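Local coordinates for kinetochore protein Mis16 (Schizosaccharomyces japonicus, PDB 4XYH), which binds histone H4 and, independently, the CENP-A-specific chaperone Scm3, and probably works with the Mis18 complex at centromeres, at residues V328-W333 with V385-W390; L250-S255 with N285-N290; C177-T182 with S222-P227; K127-G132 with I169-H174. All blocks are in the same frame, centred on the assembly; numbering follows the deposited sequence.

Interaction 1. Residues V328-W333 with V385-W390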
loop_
_atom_site.group_PDB
_atom_site.type_symbol
_atom_site.label_atom_id
_atom_site.label_comp_id
_atom_site.label_asym_id
_atom_site.label_seq_id
_atom_site.Cartn_x
_atom_site.Cartn_y
_atom_site.Cartn_z
ATOM N N VAL A 328 1.695 -13.296 -1.399
ATOM C CA VAL A 328 0.926 -12.192 -0.857
ATOM C C VAL A 328 1.804 -10.952 -0.874
ATOM O O VAL A 328 2.979 -10.997 -0.480
ATOM C CB VAL A 328 0.427 -12.485 0.556
ATOM C CG1 VAL A 328 -0.566 -11.390 1.006
ATOM C CG2 VAL A 328 -0.234 -13.858 0.585
ATOM N N TYR A 329 1.227 -9.851 -1.344
ATOM C CA TYR A 329 1.962 -8.612 -1.549
ATOM C C TYR A 329 1.534 -7.508 -0.569
ATOM O O TYR A 329 2.315 -7.058 0.250
ATOM C CB TYR A 329 1.777 -8.148 -2.994
ATOM C CG TYR A 329 2.667 -6.995 -3.409
ATOM C CD1 TYR A 329 4.055 -7.126 -3.400
ATOM C CD2 TYR A 329 2.122 -5.777 -3.844
ATOM C CE1 TYR A 329 4.880 -6.067 -3.791
ATOM C CE2 TYR A 329 2.942 -4.706 -4.246
ATOM C CZ TYR A 329 4.321 -4.857 -4.217
ATOM O OH TYR A 329 5.156 -3.814 -4.603
ATOM N N ASN A 330 0.287 -7.079 -0.655
ATOM C CA ASN A 330 -0.175 -5.967 0.151
ATOM C C ASN A 330 -0.846 -6.458 1.431
ATOM O O ASN A 330 -1.461 -7.520 1.453
ATOM C CB ASN A 330 -1.147 -5.083 -0.653
ATOM C CG ASN A 330 -0.528 -4.542 -1.941
ATOM O OD1 ASN A 330 -1.089 -4.689 -3.038
ATOM N ND2 ASN A 330 0.637 -3.908 -1.812
ATOM N N VAL A 331 -0.726 -5.674 2.491
ATOM C CA VAL A 331 -1.442 -5.952 3.716
ATOM C C VAL A 331 -1.817 -4.605 4.324
ATOM O O VAL A 331 -0.968 -3.742 4.473
ATOM C CB VAL A 331 -0.599 -6.824 4.688
ATOM C CG1 VAL A 331 0.797 -6.216 4.951
ATOM C CG2 VAL A 331 -1.346 -7.063 5.966
ATOM N N GLN A 332 -3.098 -4.400 4.622
ATOM C CA GLN A 332 -3.552 -3.122 5.166
ATOM C C GLN A 332 -4.662 -3.316 6.185
ATOM O O GLN A 332 -5.691 -3.942 5.890
ATOM C CB GLN A 332 -4.054 -2.198 4.064
ATOM C CG GLN A 332 -2.998 -1.817 3.050
ATOM C CD GLN A 332 -2.466 -0.429 3.270
ATOM O OE1 GLN A 332 -1.267 -0.173 3.105
ATOM N NE2 GLN A 332 -3.358 0.487 3.642
ATOM N N TRP A 333 -4.466 -2.752 7.371
ATOM C CA TRP A 333 -5.478 -2.821 8.412
ATOM C C TRP A 333 -6.623 -1.862 8.113
ATOM O O TRP A 333 -6.392 -0.760 7.628
ATOM C CB TRP A 333 -4.860 -2.488 9.761
ATOM C CG TRP A 333 -3.870 -3.484 10.221
ATOM C CD1 TRP A 333 -2.514 -3.412 10.091
ATOM C CD2 TRP A 333 -4.146 -4.720 10.886
ATOM N NE1 TRP A 333 -1.930 -4.526 10.637
ATOM C CE2 TRP A 333 -2.911 -5.344 11.135
ATOM C CE3 TRP A 333 -5.320 -5.359 11.296
ATOM C CZ2 TRP A 333 -2.813 -6.578 11.787
ATOM C CZ3 TRP A 333 -5.221 -6.582 11.944
ATOM C CH2 TRP A 333 -3.975 -7.181 12.184
ATOM N N VAL A 385 -2.638 -8.089 -8.280
ATOM C CA VAL A 385 -2.996 -6.850 -7.605
ATOM C C VAL A 385 -1.749 -6.093 -7.162
ATOM O O VAL A 385 -0.936 -6.630 -6.412
ATOM C CB VAL A 385 -3.895 -7.136 -6.379
ATOM C CG1 VAL A 385 -4.308 -5.830 -5.701
ATOM C CG2 VAL A 385 -5.113 -7.941 -6.809
ATOM N N SER A 386 -1.614 -4.842 -7.603
ATOM C CA SER A 386 -0.420 -4.022 -7.336
ATOM C C SER A 386 -0.428 -3.260 -6.010
ATOM O O SER A 386 0.610 -3.136 -5.363
ATOM C CB SER A 386 -0.235 -3.007 -8.462
ATOM O OG SER A 386 -0.220 -3.661 -9.720
ATOM N N ASP A 387 -1.584 -2.707 -5.637
ATOM C CA ASP A 387 -1.713 -1.879 -4.437
ATOM C C ASP A 387 -3.182 -1.790 -4.046
ATOM O O ASP A 387 -4.069 -2.110 -4.848
ATOM C CB ASP A 387 -1.131 -0.471 -4.664
ATOM C CG ASP A 387 -0.749 0.233 -3.348
ATOM O OD1 ASP A 387 -0.681 -0.447 -2.299
ATOM O OD2 ASP A 387 -0.496 1.465 -3.364
ATOM N N LEU A 388 -3.441 -1.388 -2.810
ATOM C CA LEU A 388 -4.816 -1.162 -2.365
ATOM C C LEU A 388 -4.844 -0.192 -1.202
ATOM O O LEU A 388 -3.830 0.018 -0.522
ATOM C CB LEU A 388 -5.518 -2.470 -1.982
ATOM C CG LEU A 388 -4.817 -3.536 -1.141
ATOM C CD1 LEU A 388 -4.473 -3.031 0.222
ATOM C CD2 LEU A 388 -5.694 -4.776 -1.010
ATOM N N SER A 389 -6.012 0.387 -0.976
ATOM C CA SER A 389 -6.145 1.417 0.035
ATOM C C SER A 389 -7.541 1.402 0.646
ATOM O O SER A 389 -8.540 1.431 -0.072
ATOM C CB SER A 389 -5.830 2.784 -0.592
ATOM O OG SER A 389 -5.980 3.842 0.327
ATOM N N TRP A 390 -7.612 1.348 1.973
ATOM C CA TRP A 390 -8.876 1.592 2.671
ATOM C C TRP A 390 -9.278 3.054 2.568
ATOM O O TRP A 390 -8.470 3.928 2.820
ATOM C CB TRP A 390 -8.772 1.245 4.139
ATOM C CG TRP A 390 -8.814 -0.185 4.454
ATOM C CD1 TRP A 390 -7.742 -1.014 4.660
ATOM C CD2 TRP A 390 -9.982 -0.976 4.659
ATOM N NE1 TRP A 390 -8.177 -2.279 4.968
ATOM C CE2 TRP A 390 -9.550 -2.287 4.964
ATOM C CE3 TRP A 390 -11.355 -0.707 4.612
ATOM C CZ2 TRP A 390 -10.436 -3.328 5.220
ATOM C CZ3 TRP A 390 -12.239 -1.746 4.861
ATOM C CH2 TRP A 390 -11.774 -3.043 5.163
#
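The Tyr329 ring turns an edge to strand 385-390: Ser386 O lies near the plane of the ring, 3.0 Å from Tyr329 CE2. Arg384 makes a cation-pi contact with the same ring. At the other end, Trp390 also works by its edge. Its NE1 donates to Gln332 O at 3.1 Å, with the oxygen close to the indole plane and an N-H...O angle of 151°; seen from the acceptor, the donor sits well above the carbonyl plane. Trp390 CD1 is 3.3 Å from Trp333 O, which approaches the ring obliquely. The indole gets there because its CG stands anti to the carbonyl carbon (chi1 -77°), and Pro335 and Val342 pack on it. Replacing Trp390 with a leucine would probably strip Gln332 O of its indole partner and open a gap beside Pro335. Between the rings, Leu388 and Gln332 run alongside one another, pointing opposite ways, Leu388 CD1 meeting Gln332 CG at 3.4 Å and Asn330 CB at 4.0 Å. Asp387 spends its carboxylate elsewhere: OD2 accepts from Val56 N and forms a salt bridge with Arg138. Tyr329 and Asn330 form a classic beta bulge opposite Ser344. The two strands run parallel, 4° apart with axes 7.0 Å from each other, and side chains fill the interval. These are the innermost strands of adjacent blades, side by side close to the centre of the molecule, the arrangement found around the axis of a seven-bladed WD40 beta-propeller.

Interaction 2. Residues L250-S255 with N285-N290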
loop_
_atom_site.group_PDB
_atom_site.type_symbol
_atom_site.label_atom_id
_atom_site.label_comp_id
_atom_site.label_asym_id
_atom_site.label_seq_id
_atom_site.Cartn_x
_atom_site.Cartn_y
_atom_site.Cartn_z
ATOM N N LEU A 250 9.917 4.594 16.030
ATOM C CA LEU A 250 9.791 3.169 15.787
ATOM C C LEU A 250 9.434 2.904 14.330
ATOM O O LEU A 250 8.310 3.167 13.880
ATOM C CB LEU A 250 8.756 2.545 16.723
ATOM C CG LEU A 250 8.864 1.036 16.965
ATOM C CD1 LEU A 250 8.198 0.671 18.265
ATOM C CD2 LEU A 250 8.231 0.239 15.841
ATOM N N LEU A 251 10.404 2.351 13.609
ATOM C CA LEU A 251 10.259 2.057 12.192
ATOM C C LEU A 251 10.397 0.557 11.977
ATOM O O LEU A 251 11.338 -0.051 12.492
ATOM C CB LEU A 251 11.318 2.807 11.382
ATOM C CG LEU A 251 11.396 2.470 9.894
ATOM C CD1 LEU A 251 10.198 3.072 9.180
ATOM C CD2 LEU A 251 12.695 2.994 9.319
ATOM N N THR A 252 9.468 -0.044 11.236
ATOM C CA THR A 252 9.598 -1.454 10.894
ATOM C C THR A 252 9.875 -1.661 9.400
ATOM O O THR A 252 9.419 -0.881 8.563
ATOM C CB THR A 252 8.349 -2.259 11.279
ATOM O OG1 THR A 252 8.594 -3.640 10.996
ATOM C CG2 THR A 252 7.122 -1.799 10.496
ATOM N N SER A 253 10.618 -2.712 9.065
ATOM C CA SER A 253 10.906 -3.018 7.655
ATOM C C SER A 253 10.885 -4.515 7.411
ATOM O O SER A 253 11.109 -5.288 8.328
ATOM C CB SER A 253 12.267 -2.452 7.233
ATOM O OG SER A 253 13.324 -3.088 7.952
ATOM N N VAL A 254 10.597 -4.909 6.171
ATOM C CA VAL A 254 10.627 -6.292 5.748
ATOM C C VAL A 254 11.325 -6.361 4.391
ATOM O O VAL A 254 11.375 -5.361 3.650
ATOM C CB VAL A 254 9.209 -6.908 5.654
ATOM C CG1 VAL A 254 8.533 -6.905 7.015
ATOM C CG2 VAL A 254 8.354 -6.166 4.644
ATOM N N SER A 255 11.854 -7.542 4.065
ATOM C CA SER A 255 12.809 -7.695 2.965
ATOM C C SER A 255 12.713 -9.063 2.278
ATOM O O SER A 255 12.219 -10.029 2.860
ATOM C CB SER A 255 14.239 -7.478 3.505
ATOM O OG SER A 255 15.252 -7.899 2.605
ATOM N N ASN A 285 6.928 -9.421 1.699
ATOM C CA ASN A 285 6.562 -8.349 0.768
ATOM C C ASN A 285 5.911 -7.124 1.381
ATOM O O ASN A 285 6.024 -6.035 0.829
ATOM C CB ASN A 285 5.630 -8.895 -0.317
ATOM C CG ASN A 285 6.310 -9.924 -1.192
ATOM O OD1 ASN A 285 7.500 -9.802 -1.485
ATOM N ND2 ASN A 285 5.575 -10.952 -1.592
ATOM N N GLY A 286 5.206 -7.293 2.495
ATOM C CA GLY A 286 4.523 -6.168 3.109
ATOM C C GLY A 286 4.473 -6.279 4.617
ATOM O O GLY A 286 4.605 -7.376 5.185
ATOM N N VAL A 287 4.275 -5.136 5.267
ATOM C CA VAL A 287 4.194 -5.073 6.716
ATOM C C VAL A 287 3.238 -3.948 7.095
ATOM O O VAL A 287 3.174 -2.921 6.419
ATOM C CB VAL A 287 5.591 -4.846 7.347
ATOM C CG1 VAL A 287 6.214 -3.571 6.785
ATOM C CG2 VAL A 287 5.525 -4.809 8.893
ATOM N N ALA A 288 2.492 -4.139 8.172
ATOM C CA ALA A 288 1.496 -3.152 8.568
ATOM C C ALA A 288 1.191 -3.238 10.063
ATOM O O ALA A 288 0.886 -4.313 10.597
ATOM C CB ALA A 288 0.225 -3.324 7.753
ATOM N N PHE A 289 1.297 -2.089 10.725
ATOM C CA PHE A 289 0.891 -1.936 12.111
ATOM C C PHE A 289 -0.614 -1.739 12.219
ATOM O O PHE A 289 -1.211 -1.006 11.425
ATOM C CB PHE A 289 1.586 -0.738 12.743
ATOM C CG PHE A 289 3.016 -0.974 13.103
ATOM C CD1 PHE A 289 3.369 -1.993 13.974
ATOM C CD2 PHE A 289 4.012 -0.139 12.612
ATOM C CE1 PHE A 289 4.688 -2.186 14.328
ATOM C CE2 PHE A 289 5.329 -0.326 12.969
ATOM C CZ PHE A 289 5.667 -1.354 13.827
ATOM N N ASN A 290 -1.218 -2.376 13.215
ATOM C CA ASN A 290 -2.632 -2.189 13.519
ATOM C C ASN A 290 -2.811 -0.836 14.187
ATOM O O ASN A 290 -2.105 -0.528 15.130
ATOM C CB ASN A 290 -3.130 -3.318 14.427
ATOM C CG ASN A 290 -4.623 -3.227 14.741
ATOM O OD1 ASN A 290 -5.055 -2.378 15.523
ATOM N ND2 ASN A 290 -5.408 -4.138 14.160
#
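Thr252 turns its hydroxyl anti to the backbone N (chi1 -176°), where OG1 bonds Gln261 O in its own sheet, and this rotation presents the CG2 methyl to strand 285-289. Phe289 comes from the opposite direction, its CG anti to the carbonyl carbon (chi1 -76°), and the two meet at Thr252 CG2 and Phe289 CE2, 3.4 Å apart. The same methyl reaches Val287 tip to tip, with 3.8 Å between Thr252 CG2 and Val287 CG2. Further along, Leu250 CD2 rests 3.6 Å from Phe289 CZ. The contact joins two blades of the WD40 propeller: strand 250-255 is second in its sheet, counting outward, whereas 285-289 is innermost in the next. Their short axes run close to antiparallel, at 162° and 6.6 Å at nearest approach, yet the two strands belong to different sheets and meet through side chains. Val254 and Val287 cross obliquely, Val254 CG1 lying 3.6 Å from Val287 CB. The other branch, Val254 CG2, covers the backbone at 3.9 Å from Gly286 C, where Asn285 and Gly286 make a classic beta bulge against Ala300. Leu260, Ile262 and Leu297 flank this apolar seam, which has polar links close by: Asp240 OD2 accepts from Val287 N, tying the inner strands of the two blades together, and Asn285 ND2 reaches forward to Val328 O of the following blade.

Interaction 3. Residues C177-T182 with S222-P227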
loop_
_atom_site.group_PDB
_atom_site.type_symbol
_atom_site.label_atom_id
_atom_site.label_comp_id
_atom_site.label_asym_id
_atom_site.label_seq_id
_atom_site.Cartn_x
_atom_site.Cartn_y
_atom_site.Cartn_z
ATOM N N CYS A 177 14.124 16.720 -4.447
ATOM C CA CYS A 177 14.574 15.391 -4.816
ATOM C C CYS A 177 15.390 14.795 -3.679
ATOM O O CYS A 177 16.361 15.404 -3.240
ATOM C CB CYS A 177 15.407 15.435 -6.092
ATOM S SG CYS A 177 16.043 13.818 -6.552
ATOM N N LEU A 178 14.977 13.622 -3.192
ATOM C CA LEU A 178 15.702 12.923 -2.128
ATOM C C LEU A 178 16.772 12.033 -2.746
ATOM O O LEU A 178 16.449 11.008 -3.350
ATOM C CB LEU A 178 14.753 12.086 -1.287
ATOM C CG LEU A 178 13.446 12.805 -0.943
ATOM C CD1 LEU A 178 12.500 11.831 -0.285
ATOM C CD2 LEU A 178 13.699 13.991 -0.027
ATOM N N ARG A 179 18.041 12.415 -2.595
ATOM C CA ARG A 179 19.103 11.787 -3.391
ATOM C C ARG A 179 20.084 10.911 -2.654
ATOM O O ARG A 179 21.226 11.334 -2.467
ATOM C CB ARG A 179 19.944 12.845 -4.110
ATOM C CG ARG A 179 19.181 13.986 -4.645
ATOM C CD ARG A 179 19.943 14.654 -5.758
ATOM N NE ARG A 179 19.807 13.895 -6.990
ATOM C CZ ARG A 179 19.238 14.328 -8.112
ATOM N NH1 ARG A 179 18.747 15.558 -8.218
ATOM N NH2 ARG A 179 19.183 13.507 -9.142
ATOM N N HIS A 180 19.693 9.696 -2.296
ATOM C CA HIS A 180 20.688 8.728 -1.843
ATOM C C HIS A 180 20.657 7.368 -2.541
ATOM O O HIS A 180 21.685 6.800 -2.881
ATOM C CB HIS A 180 20.554 8.473 -0.347
ATOM C CG HIS A 180 21.810 7.948 0.277
ATOM N ND1 HIS A 180 22.040 6.603 0.472
ATOM C CD2 HIS A 180 22.904 8.594 0.762
ATOM C CE1 HIS A 180 23.224 6.437 1.040
ATOM N NE2 HIS A 180 23.765 7.628 1.230
ATOM N N HIS A 181 19.466 6.811 -2.669
ATOM C CA HIS A 181 19.293 5.470 -3.204
ATOM C C HIS A 181 19.897 5.304 -4.593
ATOM O O HIS A 181 19.888 6.250 -5.386
ATOM C CB HIS A 181 17.796 5.108 -3.221
ATOM C CG HIS A 181 17.228 4.861 -1.860
ATOM N ND1 HIS A 181 17.644 3.814 -1.059
ATOM C CD2 HIS A 181 16.270 5.516 -1.160
ATOM C CE1 HIS A 181 16.971 3.846 0.080
ATOM N NE2 HIS A 181 16.130 4.869 0.044
ATOM N N THR A 182 20.390 4.092 -4.879
ATOM C CA THR A 182 21.029 3.785 -6.163
ATOM C C THR A 182 20.241 2.780 -7.019
ATOM O O THR A 182 20.574 2.560 -8.184
ATOM C CB THR A 182 22.457 3.252 -5.942
ATOM O OG1 THR A 182 22.429 2.206 -4.960
ATOM C CG2 THR A 182 23.361 4.375 -5.434
ATOM N N SER A 222 13.772 22.724 -8.092
ATOM C CA SER A 222 13.785 21.649 -7.104
ATOM C C SER A 222 15.016 21.760 -6.216
ATOM O O SER A 222 16.094 22.077 -6.700
ATOM C CB SER A 222 13.770 20.284 -7.791
ATOM O OG SER A 222 13.858 19.247 -6.826
ATOM N N ILE A 223 14.872 21.497 -4.924
ATOM C CA ILE A 223 16.053 21.399 -4.067
ATOM C C ILE A 223 16.488 19.941 -3.892
ATOM O O ILE A 223 15.663 19.029 -3.951
ATOM C CB ILE A 223 15.816 22.027 -2.680
ATOM C CG1 ILE A 223 14.734 21.272 -1.920
ATOM C CG2 ILE A 223 15.418 23.497 -2.810
ATOM C CD1 ILE A 223 14.493 21.811 -0.512
ATOM N N ASP A 224 17.791 19.731 -3.693
ATOM C CA ASP A 224 18.328 18.417 -3.337
ATOM C C ASP A 224 18.323 18.205 -1.821
ATOM O O ASP A 224 18.578 19.127 -1.049
ATOM C CB ASP A 224 19.740 18.251 -3.884
ATOM C CG ASP A 224 19.766 18.145 -5.391
ATOM O OD1 ASP A 224 18.845 17.517 -5.958
ATOM O OD2 ASP A 224 20.698 18.697 -6.013
ATOM N N VAL A 225 17.991 16.991 -1.400
ATOM C CA VAL A 225 17.937 16.670 0.015
ATOM C C VAL A 225 18.763 15.418 0.266
ATOM O O VAL A 225 18.705 14.457 -0.506
ATOM C CB VAL A 225 16.483 16.459 0.506
ATOM C CG1 VAL A 225 16.455 16.056 1.976
ATOM C CG2 VAL A 225 15.678 17.715 0.295
ATOM N N ALA A 226 19.542 15.454 1.342
ATOM C CA ALA A 226 20.378 14.338 1.744
ATOM C C ALA A 226 19.708 13.658 2.929
ATOM O O ALA A 226 18.960 14.298 3.671
ATOM C CB ALA A 226 21.785 14.812 2.106
ATOM N N PRO A 227 19.952 12.353 3.105
ATOM C CA PRO A 227 19.272 11.717 4.236
ATOM C C PRO A 227 19.846 12.143 5.574
ATOM O O PRO A 227 20.993 12.531 5.653
ATOM C CB PRO A 227 19.492 10.224 4.002
ATOM C CG PRO A 227 20.627 10.129 3.004
ATOM C CD PRO A 227 20.586 11.381 2.192
#
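Three backbone hydrogen bonds join the strands in parallel register, Cys177 beside Asp224 and Leu178 beside Val225. Cys177 N gives to Ile223 O at 2.8 Å, Val225 N to Cys177 O at 2.9 Å, and Arg179 N to Val225 O at 3.0 Å. The charged link is a salt bridge in which Arg179 NH1 meets Asp224 OD1 at 3.0 Å. The bond is almost straight (177°) and meets OD1 on the syn side, though tilted out of the carboxylate plane; OD1 lies in the guanidinium plane, although the two flat groups stand 80° to one another. A bend in the arginine chain (chi3 79°) brings the guanidinium back over Cys177 SG, which sits 3.5 Å from its plane beneath the centre. Apolar contacts run along the other face: Leu178 and Val225 point the same way, with Leu178 CD2 3.8 Å from Val225 CB. Beyond the strands, His180 lies roughly perpendicular to Pro227, His180 CD2 touching Pro227 CG at 3.5 Å. Leu178, His180 and Pro227 all pack on Trp210 of strand 207-211, while strand 223-225 adds a fifth, parallel strand outside 176-178 at the rim of a propeller blade, just before the chain enters 229-231 of the next blade.

Interaction 4. Residues K127-G132 with I169-H174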
loop_
_atom_site.group_PDB
_atom_site.type_symbol
_atom_site.label_atom_id
_atom_site.label_comp_id
_atom_site.label_asym_id
_atom_site.label_seq_id
_atom_site.Cartn_x
_atom_site.Cartn_y
_atom_site.Cartn_z
ATOM N N LYS A 127 -2.541 16.224 -13.205
ATOM C CA LYS A 127 -1.407 15.386 -13.563
ATOM C C LYS A 127 -0.165 16.220 -13.403
ATOM O O LYS A 127 -0.093 17.343 -13.915
ATOM C CB LYS A 127 -1.522 14.859 -14.996
ATOM C CG LYS A 127 -2.852 14.182 -15.263
ATOM C CD LYS A 127 -2.801 13.212 -16.427
ATOM C CE LYS A 127 -2.755 13.934 -17.745
ATOM N NZ LYS A 127 -2.421 12.977 -18.850
ATOM N N ILE A 128 0.808 15.686 -12.683
ATOM C CA ILE A 128 2.036 16.422 -12.454
ATOM C C ILE A 128 3.207 15.633 -13.003
ATOM O O ILE A 128 3.327 14.446 -12.723
ATOM C CB ILE A 128 2.254 16.702 -10.955
ATOM C CG1 ILE A 128 0.992 17.323 -10.344
ATOM C CG2 ILE A 128 3.488 17.574 -10.764
ATOM C CD1 ILE A 128 0.793 17.016 -8.875
ATOM N N HIS A 129 4.077 16.292 -13.771
ATOM C CA HIS A 129 5.266 15.622 -14.310
ATOM C C HIS A 129 6.068 14.941 -13.208
ATOM O O HIS A 129 6.351 15.539 -12.161
ATOM C CB HIS A 129 6.158 16.599 -15.083
ATOM C CG HIS A 129 5.601 16.982 -16.421
ATOM N ND1 HIS A 129 6.391 17.399 -17.470
ATOM C CD2 HIS A 129 4.326 16.998 -16.881
ATOM C CE1 HIS A 129 5.626 17.642 -18.522
ATOM N NE2 HIS A 129 4.370 17.411 -18.188
ATOM N N HIS A 130 6.412 13.684 -13.473
ATOM C CA HIS A 130 7.143 12.819 -12.557
ATOM C C HIS A 130 8.281 12.100 -13.295
ATOM O O HIS A 130 8.096 11.635 -14.423
ATOM C CB HIS A 130 6.183 11.801 -11.926
ATOM C CG HIS A 130 6.805 10.972 -10.845
ATOM N ND1 HIS A 130 7.501 9.807 -11.114
ATOM C CD2 HIS A 130 6.835 11.131 -9.502
ATOM C CE1 HIS A 130 7.930 9.292 -9.975
ATOM N NE2 HIS A 130 7.545 10.072 -8.979
ATOM N N GLU A 131 9.450 12.022 -12.663
ATOM C CA GLU A 131 10.617 11.333 -13.239
ATOM C C GLU A 131 10.607 9.826 -12.987
ATOM O O GLU A 131 10.775 9.369 -11.859
ATOM C CB GLU A 131 11.925 11.913 -12.686
ATOM C CG GLU A 131 12.103 13.390 -12.952
ATOM C CD GLU A 131 13.543 13.870 -12.751
ATOM O OE1 GLU A 131 14.324 13.224 -12.007
ATOM O OE2 GLU A 131 13.891 14.913 -13.348
ATOM N N GLY A 132 10.419 9.053 -14.046
ATOM C CA GLY A 132 10.367 7.617 -13.915
ATOM C C GLY A 132 8.996 7.196 -13.448
ATOM O O GLY A 132 8.147 8.050 -13.131
ATOM N N ILE A 169 -2.588 20.364 -15.520
ATOM C CA ILE A 169 -1.325 19.701 -15.823
ATOM C C ILE A 169 -0.191 20.567 -15.309
ATOM O O ILE A 169 -0.136 21.762 -15.581
ATOM C CB ILE A 169 -1.152 19.435 -17.331
ATOM C CG1 ILE A 169 -2.296 18.552 -17.847
ATOM C CG2 ILE A 169 0.195 18.758 -17.614
ATOM C CD1 ILE A 169 -2.068 17.983 -19.241
ATOM N N VAL A 170 0.696 19.955 -14.540
ATOM C CA VAL A 170 1.784 20.660 -13.883
ATOM C C VAL A 170 3.148 20.236 -14.458
ATOM O O VAL A 170 3.697 19.183 -14.092
ATOM C CB VAL A 170 1.739 20.398 -12.380
ATOM C CG1 VAL A 170 2.906 21.117 -11.655
ATOM C CG2 VAL A 170 0.379 20.819 -11.828
ATOM N N GLN A 171 3.686 21.056 -15.358
ATOM C CA GLN A 171 4.883 20.682 -16.113
ATOM C C GLN A 171 6.149 20.832 -15.280
ATOM O O GLN A 171 7.126 20.133 -15.512
ATOM C CB GLN A 171 4.982 21.511 -17.409
ATOM C CG GLN A 171 4.032 20.989 -18.524
ATOM C CD GLN A 171 3.790 21.995 -19.648
ATOM O OE1 GLN A 171 2.703 22.586 -19.756
ATOM N NE2 GLN A 171 4.796 22.184 -20.493
ATOM N N THR A 172 6.113 21.714 -14.288
ATOM C CA THR A 172 7.267 21.942 -13.426
ATOM C C THR A 172 7.803 20.677 -12.743
ATOM O O THR A 172 9.012 20.516 -12.584
ATOM C CB THR A 172 6.930 22.967 -12.334
ATOM O OG1 THR A 172 6.450 24.158 -12.953
ATOM C CG2 THR A 172 8.160 23.293 -11.482
ATOM N N GLY A 173 6.909 19.786 -12.332
ATOM C CA GLY A 173 7.336 18.571 -11.662
ATOM C C GLY A 173 7.540 18.795 -10.178
ATOM O O GLY A 173 6.836 19.611 -9.560
ATOM N N HIS A 174 8.526 18.098 -9.612
ATOM C CA HIS A 174 8.698 18.014 -8.152
ATOM C C HIS A 174 9.408 19.230 -7.580
ATOM O O HIS A 174 10.159 19.905 -8.285
ATOM C CB HIS A 174 9.505 16.769 -7.808
ATOM C CG HIS A 174 10.792 16.702 -8.560
ATOM N ND1 HIS A 174 10.907 16.066 -9.779
ATOM C CD2 HIS A 174 12.000 17.265 -8.311
ATOM C CE1 HIS A 174 12.143 16.211 -10.229
ATOM N NE2 HIS A 174 12.823 16.947 -9.364
HETATM O O HOH W 1 9.168 15.739 -12.315
HETATM O O HOH W 2 9.550 13.315 -10.140
#
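A short parallel strand, 169-170, is added at the outer edge of a beta-propeller blade, pairing with 123-130 so that Lys127 stands beside Ile169 and Ile128 beside Val170. Val170 N donates to Lys127 O at 2.8 Å, and Val170 O in turn accepts from His129 N at 2.9 Å. Ile128 and Val170 lie side by side on the buried face, Ile128 CG2 being 3.7 Å from Val170 CB, with Phe159 and Leu161 against Ile128. Past the pairing, the chain turns under His129. CG of His129 stands anti to the carbonyl carbon (chi1 -74°), which lays one ring face over the turn: Gln171 CA sits 3.7 Å from the centroid of the His129 ring, only 5° off the normal, a CH-pi contact, and the ring also meets Tyr88. With an alanine at His129, the backbone of Gln171 would probably lose its aromatic lid and Tyr88 a ring neighbour. Gly173 CA comes within 3.2 Å of His129 O, and at the backbone angles of Gly173 a CB would press against the carbonyl O of Thr172. Glu131, whose OE1 bonds Tyr157 OH, brings its carboxylate to the edge of the His174 ring. One water links His174 ND1 to His129 O, weakly at the latter; a second accepts from Glu131 N at 2.8 Å and lies 3.1 Å from His174 ND1.

Interactions 1 and 2 are buried and join neighbouring blades through side chains; they touch, Trp333 NE1 bonding Ala288 O, so four successive blades are tied in series. Aromatic edges and an indole N-H serve nearest the centre in interaction 1, whereas interaction 2 is apolar. Interactions 3 and 4 lie at the partly buried rim, their centres about 23 and 22 Å from the centre of the chain, and rely on backbone pairing instead, each adding a parallel fifth strand to a blade, supplemented by a salt bridge in one and bridging waters in the other. Their centres are about 17 Å apart, and Ser222 packs against His174 where they meet.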